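Local coordinates for protein hypothetical methylmalonyl-CoA decarboxylase alpha subunit (Sulfolobus tokodaii, PDB 1X0U) that is of unknown function but belongs to the carboxyl transferase family of the ClpP/crotonase clan and occurs as an assembly of six chains, at residues 158-161 with 165-168; 221-226 with 233-238; 423-428 with 506-511. All blocks are in the same frame, centred on the assembly; numbering follows the deposited sequence.

Contacts 1 and 2 work on the same sheet in the first half of the chain. Contact 1 packs the C-terminal part of helix 144-160 against strand 166-170, and contact 2 lays helix 222-229 along strand 234-236, at one border of that sheet within this chain. Their centres are 20 Å apart, with nearest atoms about 7 Å apart. Contact 3 belongs to the second half, where a similarly ordered sheet contains strand 426-429; its centre is 26 Å from that of contact 1 and 35 Å from that of contact 2. The first two join by apolar and amide packing, the third by a buried salt bridge. All three also border the second subunit, and contact 3 meets a third and a fourth as well.

Contact 1: 158-161 with 165-168; sequences VMAS and PQIT
The flat amide of Gln166 turns one of its faces to the methyl group of Ala160, whose CB sits almost straight above the carbonyl carbon, with 4.0 Å between Ala160 CB and Gln166 CD. The peptide that links Ala160 to Ser161 continues over that same face, toward the outer end of the amide, without a hydrogen bond across the contact. Tyr119 and Asn157 are further neighbours of the amide end. Gln166 reaches this place because CG stands beside the backbone N (chi1 -66°) and the chain then runs out straight, chi2 175°, toward Ala160. The small methyl lets the amide lie flat against the helix. The two segments belong to a beta-alpha-beta unit of the crotonase-like fold: strand 129-133, helix 144-160 and strand 166-170, with a short connection between helix and second strand. Gln166 N is bonded to the carboxylate of Asp186, beside the next strand of the sheet. Ser161 N is bonded to Val158 O at 3.1 Å. Being small and polar, Ser161 suits a subunit border, where its OG bonds to Asn519 N and its O to Lys515 NZ, both of the second subunit.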
ATOM      1  N   VAL A 158      -5.077 -16.642 -17.700  1.00 14.20           N
ATOM      2  CA  VAL A 158      -3.900 -16.374 -16.886  1.00 15.21           C
ATOM      3  C   VAL A 158      -4.146 -15.254 -15.874  1.00 15.70           C
ATOM      4  O   VAL A 158      -3.794 -15.384 -14.704  1.00 13.68           O
ATOM      5  CB  VAL A 158      -2.694 -16.015 -17.780  1.00 14.98           C
ATOM      6  CG1 VAL A 158      -1.518 -15.550 -16.941  1.00 11.69           C
ATOM      7  CG2 VAL A 158      -2.302 -17.227 -18.607  1.00 12.33           C
ATOM      8  N   MET A 159      -4.760 -14.161 -16.315  1.00 15.38           N
ATOM      9  CA  MET A 159      -5.042 -13.048 -15.407  1.00 16.16           C
ATOM     10  C   MET A 159      -5.985 -13.482 -14.291  1.00 15.28           C
ATOM     11  O   MET A 159      -5.900 -12.991 -13.169  1.00 14.59           O
ATOM     12  CB  MET A 159      -5.702 -11.885 -16.153  1.00 16.97           C
ATOM     13  CG  MET A 159      -4.862 -11.255 -17.252  1.00 22.93           C
ATOM     14  SD  MET A 159      -3.303 -10.553 -16.675  1.00 30.13           S
ATOM     15  CE  MET A 159      -2.130 -11.792 -17.262  1.00 25.34           C
ATOM     16  N   ALA A 160      -6.897 -14.396 -14.618  1.00 14.45           N
ATOM     17  CA  ALA A 160      -7.880 -14.870 -13.656  1.00 13.35           C
ATOM     18  C   ALA A 160      -7.350 -16.013 -12.805  1.00 12.12           C
ATOM     19  O   ALA A 160      -7.943 -16.364 -11.779  1.00 12.15           O
ATOM     20  CB  ALA A 160      -9.153 -15.318 -14.392  1.00 10.90           C
ATOM     21  N   SER A 161      -6.229 -16.585 -13.230  1.00 11.55           N
ATOM     22  CA  SER A 161      -5.641 -17.710 -12.529  1.00 11.92           C
ATOM     23  C   SER A 161      -5.321 -17.400 -11.069  1.00 11.37           C
ATOM     24  O   SER A 161      -4.482 -16.545 -10.756  1.00 10.19           O
ATOM     25  CB  SER A 161      -4.391 -18.174 -13.260  1.00 10.46           C
ATOM     26  OG  SER A 161      -3.951 -19.415 -12.741  1.00 13.73           O
ATOM     27  N   PRO A 165     -12.255 -19.045  -9.465  1.00 11.04           N
ATOM     28  CA  PRO A 165     -12.247 -20.458  -9.860  1.00 11.49           C
ATOM     29  C   PRO A 165     -12.621 -20.598 -11.332  1.00 10.89           C
ATOM     30  O   PRO A 165     -13.577 -19.980 -11.788  1.00 12.17           O
ATOM     31  CB  PRO A 165     -13.309 -21.085  -8.953  1.00 10.82           C
ATOM     32  CG  PRO A 165     -13.369 -20.155  -7.781  1.00 14.32           C
ATOM     33  CD  PRO A 165     -13.265 -18.800  -8.425  1.00 10.80           C
ATOM     34  N   GLN A 166     -11.872 -21.417 -12.059  1.00 10.51           N
ATOM     35  CA  GLN A 166     -12.131 -21.649 -13.474  1.00  9.96           C
ATOM     36  C   GLN A 166     -12.301 -23.132 -13.757  1.00 10.99           C
ATOM     37  O   GLN A 166     -11.334 -23.903 -13.695  1.00 11.42           O
ATOM     38  CB  GLN A 166     -10.974 -21.120 -14.314  1.00 11.04           C
ATOM     39  CG  GLN A 166     -10.792 -19.619 -14.270  1.00 10.08           C
ATOM     40  CD  GLN A 166      -9.562 -19.197 -15.033  1.00 11.55           C
ATOM     41  OE1 GLN A 166      -8.433 -19.273 -14.523  1.00 11.98           O
ATOM     42  NE2 GLN A 166      -9.761 -18.780 -16.280  1.00  8.71           N
ATOM     43  N   ILE A 167     -13.531 -23.521 -14.083  1.00 11.21           N
ATOM     44  CA  ILE A 167     -13.860 -24.916 -14.379  1.00 11.12           C
ATOM     45  C   ILE A 167     -14.293 -25.086 -15.840  1.00 11.16           C
ATOM     46  O   ILE A 167     -15.079 -24.306 -16.354  1.00 10.27           O
ATOM     47  CB  ILE A 167     -15.005 -25.404 -13.473  1.00 10.60           C
ATOM     48  CG1 ILE A 167     -14.603 -25.257 -12.006  1.00 11.62           C
ATOM     49  CG2 ILE A 167     -15.330 -26.844 -13.778  1.00 11.08           C
ATOM     50  CD1 ILE A 167     -15.755 -25.444 -11.023  1.00 13.16           C
ATOM     51  N   THR A 168     -13.775 -26.107 -16.509  1.00 13.26           N
ATOM     52  CA  THR A 168     -14.159 -26.337 -17.894  1.00 14.71           C
ATOM     53  C   THR A 168     -14.843 -27.691 -18.032  1.00 16.01           C
ATOM     54  O   THR A 168     -14.380 -28.681 -17.471  1.00 17.27           O
ATOM     55  CB  THR A 168     -12.949 -26.371 -18.850  1.00 15.18           C
ATOM     56  OG1 THR A 168     -12.258 -27.613 -18.694  1.00 23.06           O
ATOM     57  CG2 THR A 168     -11.997 -25.239 -18.570  1.00 10.76           C
TER

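Contact 2: 221-226 with 233-238; sequences GAVVHA and HFMVDS
Met235 presses its CB against the methyl of Ala226, with 3.7 Å between the two CB atoms, and this is the tight part of the contact. Here the backbones also come nearest, the CA atoms of Ala226 and Met235 lying 6.1 Å apart, which a small alanine permits. One helical turn back, Ala222 offers a second methyl on the same side, and Met235 SD stands 4.0 Å from Ala222 CB. The side chain gets there because CG is anti to the backbone N (chi1 176°) and the chain continues nearly straight to the sulfur, which also rests 3.8 Å from Ala222 O. That carbonyl is already engaged in the helix, accepting Ala226 N. A long, unbranched and flexible methionine thus lies along two alanines four residues apart. Helix 222-229 turns back into strand 234-236, an outermost strand within this chain of a sheet in the crotonase-like fold, and the two short segments run nearly antiparallel, at 156° with axes 8.6 Å apart. Alternation along the strand gives Met235 to this helix while Phe234 and Val236 meet helix 239-252. The looser side begins at Val223, which is exposed: its CG2 comes nearest the sulfur, at 3.9 Å. Beyond SD, the bend at chi3 (70°) turns the terminal methyl of Met235 back off the line of the chain, leaving the sulfur as the atom nearest Val223. Met235 itself remains partly exposed, though Lys192 packs against it. Around the helix from here, Val224 and His225 pack on Tyr380 and Ile384 of the second subunit.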
ATOM      1  N   GLY A 221      -8.998 -39.401 -26.018  1.00 16.39           N
ATOM      2  CA  GLY A 221     -10.320 -39.618 -25.449  1.00 17.09           C
ATOM      3  C   GLY A 221     -10.278 -39.332 -23.960  1.00 18.68           C
ATOM      4  O   GLY A 221      -9.195 -39.203 -23.383  1.00 18.24           O
ATOM      5  N   ALA A 222     -11.442 -39.223 -23.332  1.00 17.11           N
ATOM      6  CA  ALA A 222     -11.505 -38.937 -21.906  1.00 17.11           C
ATOM      7  C   ALA A 222     -10.611 -39.861 -21.077  1.00 17.24           C
ATOM      8  O   ALA A 222      -9.937 -39.425 -20.140  1.00 17.09           O
ATOM      9  CB  ALA A 222     -12.938 -39.032 -21.425  1.00 16.37           C
ATOM     10  N   VAL A 223     -10.587 -41.138 -21.434  1.00 16.77           N
ATOM     11  CA  VAL A 223      -9.787 -42.093 -20.691  1.00 15.71           C
ATOM     12  C   VAL A 223      -8.281 -41.796 -20.739  1.00 15.60           C
ATOM     13  O   VAL A 223      -7.616 -41.831 -19.701  1.00 13.37           O
ATOM     14  CB  VAL A 223     -10.069 -43.533 -21.168  1.00 15.33           C
ATOM     15  CG1 VAL A 223      -9.176 -44.500 -20.436  1.00 15.43           C
ATOM     16  CG2 VAL A 223     -11.522 -43.883 -20.914  1.00 12.57           C
ATOM     17  N   VAL A 224      -7.740 -41.485 -21.915  1.00 14.98           N
ATOM     18  CA  VAL A 224      -6.312 -41.196 -21.988  1.00 16.20           C
ATOM     19  C   VAL A 224      -5.919 -40.020 -21.098  1.00 16.32           C
ATOM     20  O   VAL A 224      -4.891 -40.067 -20.430  1.00 17.12           O
ATOM     21  CB  VAL A 224      -5.829 -40.872 -23.427  1.00 16.56           C
ATOM     22  CG1 VAL A 224      -6.215 -41.988 -24.392  1.00 16.33           C
ATOM     23  CG2 VAL A 224      -6.390 -39.555 -23.874  1.00 19.66           C
ATOM     24  N   HIS A 225      -6.743 -38.974 -21.073  1.00 15.93           N
ATOM     25  CA  HIS A 225      -6.431 -37.789 -20.284  1.00 15.49           C
ATOM     26  C   HIS A 225      -6.715 -37.901 -18.784  1.00 16.29           C
ATOM     27  O   HIS A 225      -6.042 -37.258 -17.977  1.00 17.63           O
ATOM     28  CB  HIS A 225      -7.148 -36.568 -20.860  1.00 13.92           C
ATOM     29  CG  HIS A 225      -6.744 -36.237 -22.263  1.00 14.81           C
ATOM     30  ND1 HIS A 225      -5.426 -36.161 -22.660  1.00 16.93           N
ATOM     31  CD2 HIS A 225      -7.483 -35.962 -23.363  1.00 15.59           C
ATOM     32  CE1 HIS A 225      -5.371 -35.858 -23.945  1.00 16.86           C
ATOM     33  NE2 HIS A 225      -6.607 -35.731 -24.394  1.00 15.53           N
ATOM     34  N   ALA A 226      -7.699 -38.703 -18.398  1.00 14.12           N
ATOM     35  CA  ALA A 226      -7.995 -38.851 -16.983  1.00 14.42           C
ATOM     36  C   ALA A 226      -7.163 -39.957 -16.347  1.00 15.15           C
ATOM     37  O   ALA A 226      -7.099 -40.048 -15.124  1.00 15.72           O
ATOM     38  CB  ALA A 226      -9.483 -39.133 -16.777  1.00 13.53           C
ATOM     39  N   HIS A 233      -9.210 -33.733 -14.938  1.00 13.01           N
ATOM     40  CA  HIS A 233      -9.282 -33.885 -13.484  1.00 13.47           C
ATOM     41  C   HIS A 233     -10.441 -34.768 -13.038  1.00 13.25           C
ATOM     42  O   HIS A 233     -10.350 -35.443 -12.020  1.00 12.94           O
ATOM     43  CB  HIS A 233      -9.380 -32.508 -12.809  1.00 11.21           C
ATOM     44  CG  HIS A 233      -8.235 -31.607 -13.135  1.00 12.48           C
ATOM     45  ND1 HIS A 233      -8.227 -30.790 -14.244  1.00 12.04           N
ATOM     46  CD2 HIS A 233      -7.019 -31.469 -12.556  1.00 11.15           C
ATOM     47  CE1 HIS A 233      -7.053 -30.190 -14.335  1.00 12.30           C
ATOM     48  NE2 HIS A 233      -6.304 -30.587 -13.324  1.00 12.59           N
ATOM     49  N   PHE A 234     -11.531 -34.747 -13.796  1.00 15.53           N
ATOM     50  CA  PHE A 234     -12.692 -35.576 -13.487  1.00 15.78           C
ATOM     51  C   PHE A 234     -13.228 -36.168 -14.772  1.00 18.25           C
ATOM     52  O   PHE A 234     -13.445 -35.441 -15.757  1.00 18.57           O
ATOM     53  CB  PHE A 234     -13.832 -34.774 -12.866  1.00 14.05           C
ATOM     54  CG  PHE A 234     -13.468 -34.046 -11.624  1.00 14.24           C
ATOM     55  CD1 PHE A 234     -13.151 -32.691 -11.664  1.00 12.96           C
ATOM     56  CD2 PHE A 234     -13.480 -34.697 -10.401  1.00 12.21           C
ATOM     57  CE1 PHE A 234     -12.859 -31.989 -10.503  1.00 11.45           C
ATOM     58  CE2 PHE A 234     -13.185 -34.007  -9.238  1.00 11.71           C
ATOM     59  CZ  PHE A 234     -12.876 -32.651  -9.283  1.00 12.10           C
ATOM     60  N   MET A 235     -13.438 -37.482 -14.764  1.00 18.64           N
ATOM     61  CA  MET A 235     -13.996 -38.164 -15.923  1.00 19.43           C
ATOM     62  C   MET A 235     -15.383 -38.630 -15.531  1.00 18.90           C
ATOM     63  O   MET A 235     -15.566 -39.218 -14.473  1.00 19.38           O
ATOM     64  CB  MET A 235     -13.142 -39.361 -16.326  1.00 19.66           C
ATOM     65  CG  MET A 235     -13.740 -40.148 -17.472  1.00 20.22           C
ATOM     66  SD  MET A 235     -12.546 -41.285 -18.185  1.00 22.90           S
ATOM     67  CE  MET A 235     -12.406 -42.501 -16.846  1.00 17.00           C
ATOM     68  N   VAL A 236     -16.360 -38.366 -16.386  1.00 17.90           N
ATOM     69  CA  VAL A 236     -17.734 -38.737 -16.095  1.00 17.42           C
ATOM     70  C   VAL A 236     -18.425 -39.413 -17.282  1.00 18.19           C
ATOM     71  O   VAL A 236     -17.953 -39.345 -18.415  1.00 17.69           O
ATOM     72  CB  VAL A 236     -18.525 -37.487 -15.653  1.00 18.25           C
ATOM     73  CG1 VAL A 236     -18.601 -36.486 -16.792  1.00 17.86           C
ATOM     74  CG2 VAL A 236     -19.880 -37.881 -15.197  1.00 19.99           C
ATOM     75  N   ASP A 237     -19.555 -40.058 -17.012  1.00 19.14           N
ATOM     76  CA  ASP A 237     -20.308 -40.780 -18.031  1.00 18.68           C
ATOM     77  C   ASP A 237     -21.277 -39.946 -18.849  1.00 19.45           C
ATOM     78  O   ASP A 237     -21.570 -40.287 -19.996  1.00 19.62           O
ATOM     79  CB  ASP A 237     -21.081 -41.919 -17.380  1.00 21.46           C
ATOM     80  CG  ASP A 237     -20.173 -42.966 -16.799  1.00 25.26           C
ATOM     81  OD1 ASP A 237     -20.551 -43.579 -15.777  1.00 29.45           O
ATOM     82  OD2 ASP A 237     -19.085 -43.183 -17.372  1.00 24.78           O
ATOM     83  N   SER A 238     -21.789 -38.865 -18.274  1.00 17.77           N
ATOM     84  CA  SER A 238     -22.733 -38.055 -19.017  1.00 16.49           C
ATOM     85  C   SER A 238     -22.609 -36.560 -18.772  1.00 16.81           C
ATOM     86  O   SER A 238     -21.878 -36.104 -17.894  1.00 18.04           O
ATOM     87  CB  SER A 238     -24.155 -38.494 -18.693  1.00 14.10           C
ATOM     88  OG  SER A 238     -24.527 -38.023 -17.416  1.00 13.04           O
TER

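Contact 3: 423-428 with 506-511; sequences GADLVY and KTKREY
Lys508 brings its ammonium group to the carboxylate of Asp425, joining the loop after helix 494-505 to the start of strand 426-429, an inner strand of a sheet in the second crotonase-like half of the chain. Followed in order, the loop leaves the helix at Lys506, an exposed residue suited to the surface. Thr507 is next; its OG1 hydrogen-bonds to Val125 O of the third subunit, a hydroxyl suiting this polar subunit border. Lys508 then turns inward. Every torsion of its side chain is close to anti, beginning with chi1 178°, and this full extension carries NZ to Asp425, whose side chain comes from the opposite direction. The salt bridge is forked but uneven: Lys508 NZ lies 2.8 Å from Asp425 OD2, on the syn lone pair of that oxygen, and makes a weak bond of 3.0 Å to Asp425 OD1. Val399 O also receives a bond from NZ, while Asp425 OD2 accepts the backbone N of Lys401 on the adjacent strand. Arg509 keeps its side chain at the surface and bonds through its backbone to the third subunit. Glu510 swings back to the same ammonium, but Glu510 OE1 is 3.7 Å from Lys508 NZ, a long ion pair. Its oxygens also make long, weak pairs with Lys124 of the third subunit and Lys155 of the second. Tyr511 closes the segment, its ring meeting Tyr511 of the fourth subunit. The chemistry implies a buried lysine that probably stays protonated, being set between two carboxylates, and an aspartate probably held ionised by that charge and by the backbone N-H of Lys401.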
ATOM      1  N   GLY A 423       6.894 -25.460   6.566  1.00 11.86           N
ATOM      2  CA  GLY A 423       5.710 -24.631   6.716  1.00 10.19           C
ATOM      3  C   GLY A 423       4.489 -25.249   7.398  1.00 11.16           C
ATOM      4  O   GLY A 423       3.476 -24.575   7.565  1.00 10.31           O
ATOM      5  N   ALA A 424       4.555 -26.516   7.794  1.00  9.98           N
ATOM      6  CA  ALA A 424       3.412 -27.143   8.471  1.00  9.97           C
ATOM      7  C   ALA A 424       3.174 -26.428   9.798  1.00 10.70           C
ATOM      8  O   ALA A 424       4.096 -26.288  10.589  1.00 11.92           O
ATOM      9  CB  ALA A 424       3.697 -28.623   8.726  1.00 10.21           C
ATOM     10  N   ASP A 425       1.946 -25.977  10.040  1.00 11.22           N
ATOM     11  CA  ASP A 425       1.600 -25.273  11.275  1.00 11.67           C
ATOM     12  C   ASP A 425       1.547 -26.210  12.473  1.00 13.22           C
ATOM     13  O   ASP A 425       2.008 -25.860  13.563  1.00 12.97           O
ATOM     14  CB  ASP A 425       0.249 -24.572  11.124  1.00 12.24           C
ATOM     15  CG  ASP A 425       0.250 -23.537  10.011  1.00 13.11           C
ATOM     16  OD1 ASP A 425       0.910 -22.488  10.169  1.00  9.05           O
ATOM     17  OD2 ASP A 425      -0.405 -23.778   8.971  1.00 14.72           O
ATOM     18  N   LEU A 426       0.960 -27.387  12.266  1.00 12.35           N
ATOM     19  CA  LEU A 426       0.840 -28.402  13.307  1.00 11.35           C
ATOM     20  C   LEU A 426       1.137 -29.775  12.682  1.00 13.90           C
ATOM     21  O   LEU A 426       0.734 -30.055  11.543  1.00 12.85           O
ATOM     22  CB  LEU A 426      -0.575 -28.388  13.908  1.00  9.59           C
ATOM     23  CG  LEU A 426      -1.084 -27.128  14.628  1.00  9.63           C
ATOM     24  CD1 LEU A 426      -2.595 -27.208  14.787  1.00  5.73           C
ATOM     25  CD2 LEU A 426      -0.407 -26.981  15.993  1.00  7.21           C
ATOM     26  N   VAL A 427       1.857 -30.614  13.426  1.00 11.69           N
ATOM     27  CA  VAL A 427       2.217 -31.953  12.980  1.00 12.32           C
ATOM     28  C   VAL A 427       1.869 -32.962  14.077  1.00 14.66           C
ATOM     29  O   VAL A 427       2.342 -32.846  15.207  1.00 14.20           O
ATOM     30  CB  VAL A 427       3.735 -32.063  12.682  1.00 11.88           C
ATOM     31  CG1 VAL A 427       4.127 -33.528  12.442  1.00  8.18           C
ATOM     32  CG2 VAL A 427       4.092 -31.222  11.460  1.00 12.08           C
ATOM     33  N   TYR A 428       1.035 -33.940  13.738  1.00 15.43           N
ATOM     34  CA  TYR A 428       0.636 -34.976  14.676  1.00 15.65           C
ATOM     35  C   TYR A 428       1.006 -36.331  14.096  1.00 17.23           C
ATOM     36  O   TYR A 428       1.218 -36.453  12.891  1.00 19.46           O
ATOM     37  CB  TYR A 428      -0.868 -34.930  14.936  1.00 14.82           C
ATOM     38  CG  TYR A 428      -1.342 -33.645  15.576  1.00 14.17           C
ATOM     39  CD1 TYR A 428      -1.885 -32.618  14.807  1.00 10.51           C
ATOM     40  CD2 TYR A 428      -1.247 -33.455  16.954  1.00 12.01           C
ATOM     41  CE1 TYR A 428      -2.324 -31.433  15.395  1.00 13.76           C
ATOM     42  CE2 TYR A 428      -1.682 -32.275  17.548  1.00 11.74           C
ATOM     43  CZ  TYR A 428      -2.217 -31.269  16.769  1.00 12.54           C
ATOM     44  OH  TYR A 428      -2.623 -30.093  17.359  1.00 14.46           O
ATOM     45  N   LYS A 506      -7.947 -20.732  11.406  1.00 20.43           N
ATOM     46  CA  LYS A 506      -8.789 -20.034  10.433  1.00 22.56           C
ATOM     47  C   LYS A 506      -8.392 -18.590  10.179  1.00 21.79           C
ATOM     48  O   LYS A 506      -8.503 -18.105   9.052  1.00 22.77           O
ATOM     49  CB  LYS A 506     -10.268 -20.097  10.842  1.00 25.59           C
ATOM     50  CG  LYS A 506     -10.577 -19.515  12.215  1.00 30.87           C
ATOM     51  CD  LYS A 506     -12.056 -19.696  12.585  1.00 33.55           C
ATOM     52  CE  LYS A 506     -12.313 -19.346  14.052  1.00 35.18           C
ATOM     53  NZ  LYS A 506     -13.766 -19.365  14.404  1.00 36.77           N
ATOM     54  N   THR A 507      -7.927 -17.904  11.216  1.00 20.44           N
ATOM     55  CA  THR A 507      -7.524 -16.507  11.069  1.00 19.91           C
ATOM     56  C   THR A 507      -6.028 -16.343  10.822  1.00 19.95           C
ATOM     57  O   THR A 507      -5.478 -15.273  11.044  1.00 20.08           O
ATOM     58  CB  THR A 507      -7.912 -15.688  12.308  1.00 17.69           C
ATOM     59  OG1 THR A 507      -7.636 -16.452  13.485  1.00 17.25           O
ATOM     60  CG2 THR A 507      -9.389 -15.345  12.274  1.00 17.37           C
ATOM     61  N   LYS A 508      -5.385 -17.410  10.355  1.00 20.34           N
ATOM     62  CA  LYS A 508      -3.953 -17.406  10.071  1.00 21.07           C
ATOM     63  C   LYS A 508      -3.556 -16.414   8.978  1.00 23.36           C
ATOM     64  O   LYS A 508      -4.188 -16.356   7.926  1.00 22.26           O
ATOM     65  CB  LYS A 508      -3.502 -18.802   9.639  1.00 17.62           C
ATOM     66  CG  LYS A 508      -2.022 -18.891   9.271  1.00 12.07           C
ATOM     67  CD  LYS A 508      -1.689 -20.206   8.563  1.00 10.88           C
ATOM     68  CE  LYS A 508      -0.219 -20.268   8.198  1.00  9.87           C
ATOM     69  NZ  LYS A 508       0.115 -21.507   7.476  1.00 10.49           N
ATOM     70  N   ARG A 509      -2.493 -15.654   9.238  1.00 28.21           N
ATOM     71  CA  ARG A 509      -1.955 -14.662   8.301  1.00 33.89           C
ATOM     72  C   ARG A 509      -0.426 -14.760   8.334  1.00 35.57           C
ATOM     73  O   ARG A 509       0.164 -14.793   9.409  1.00 36.64           O
ATOM     74  CB  ARG A 509      -2.391 -13.253   8.715  1.00 37.75           C
ATOM     75  CG  ARG A 509      -3.310 -12.547   7.724  1.00 41.66           C
ATOM     76  CD  ARG A 509      -4.632 -13.285   7.541  1.00 45.71           C
ATOM     77  NE  ARG A 509      -5.502 -12.621   6.569  1.00 48.78           N
ATOM     78  CZ  ARG A 509      -6.728 -13.033   6.260  1.00 50.32           C
ATOM     79  NH1 ARG A 509      -7.231 -14.112   6.848  1.00 50.94           N
ATOM     80  NH2 ARG A 509      -7.451 -12.369   5.362  1.00 49.44           N
ATOM     81  N   GLU A 510       0.219 -14.808   7.172  1.00 37.90           N
ATOM     82  CA  GLU A 510       1.676 -14.930   7.137  1.00 41.06           C
ATOM     83  C   GLU A 510       2.353 -14.048   6.083  1.00 43.02           C
ATOM     84  O   GLU A 510       1.734 -13.660   5.088  1.00 43.78           O
ATOM     85  CB  GLU A 510       2.059 -16.391   6.900  1.00 42.75           C
ATOM     86  CG  GLU A 510       3.396 -16.779   7.491  1.00 45.48           C
ATOM     87  CD  GLU A 510       3.807 -18.188   7.123  1.00 48.34           C
ATOM     88  OE1 GLU A 510       3.002 -19.124   7.332  1.00 47.62           O
ATOM     89  OE2 GLU A 510       4.943 -18.359   6.626  1.00 50.72           O
ATOM     90  N   TYR A 511       3.632 -13.750   6.306  1.00 43.82           N
ATOM     91  CA  TYR A 511       4.417 -12.904   5.404  1.00 44.99           C
ATOM     92  C   TYR A 511       5.078 -13.643   4.243  1.00 45.78           C
ATOM     93  O   TYR A 511       5.419 -14.824   4.343  1.00 47.03           O
ATOM     94  CB  TYR A 511       5.517 -12.174   6.186  1.00 44.68           C
ATOM     95  CG  TYR A 511       6.436 -11.330   5.313  1.00 45.72           C
ATOM     96  CD1 TYR A 511       6.027 -10.083   4.827  1.00 45.89           C
ATOM     97  CD2 TYR A 511       7.700 -11.797   4.938  1.00 46.09           C
ATOM     98  CE1 TYR A 511       6.853  -9.325   3.989  1.00 45.21           C
ATOM     99  CE2 TYR A 511       8.533 -11.046   4.099  1.00 45.95           C
ATOM    100  CZ  TYR A 511       8.100  -9.813   3.629  1.00 46.06           C
ATOM    101  OH  TYR A 511       8.915  -9.072   2.805  1.00 45.62           O
TER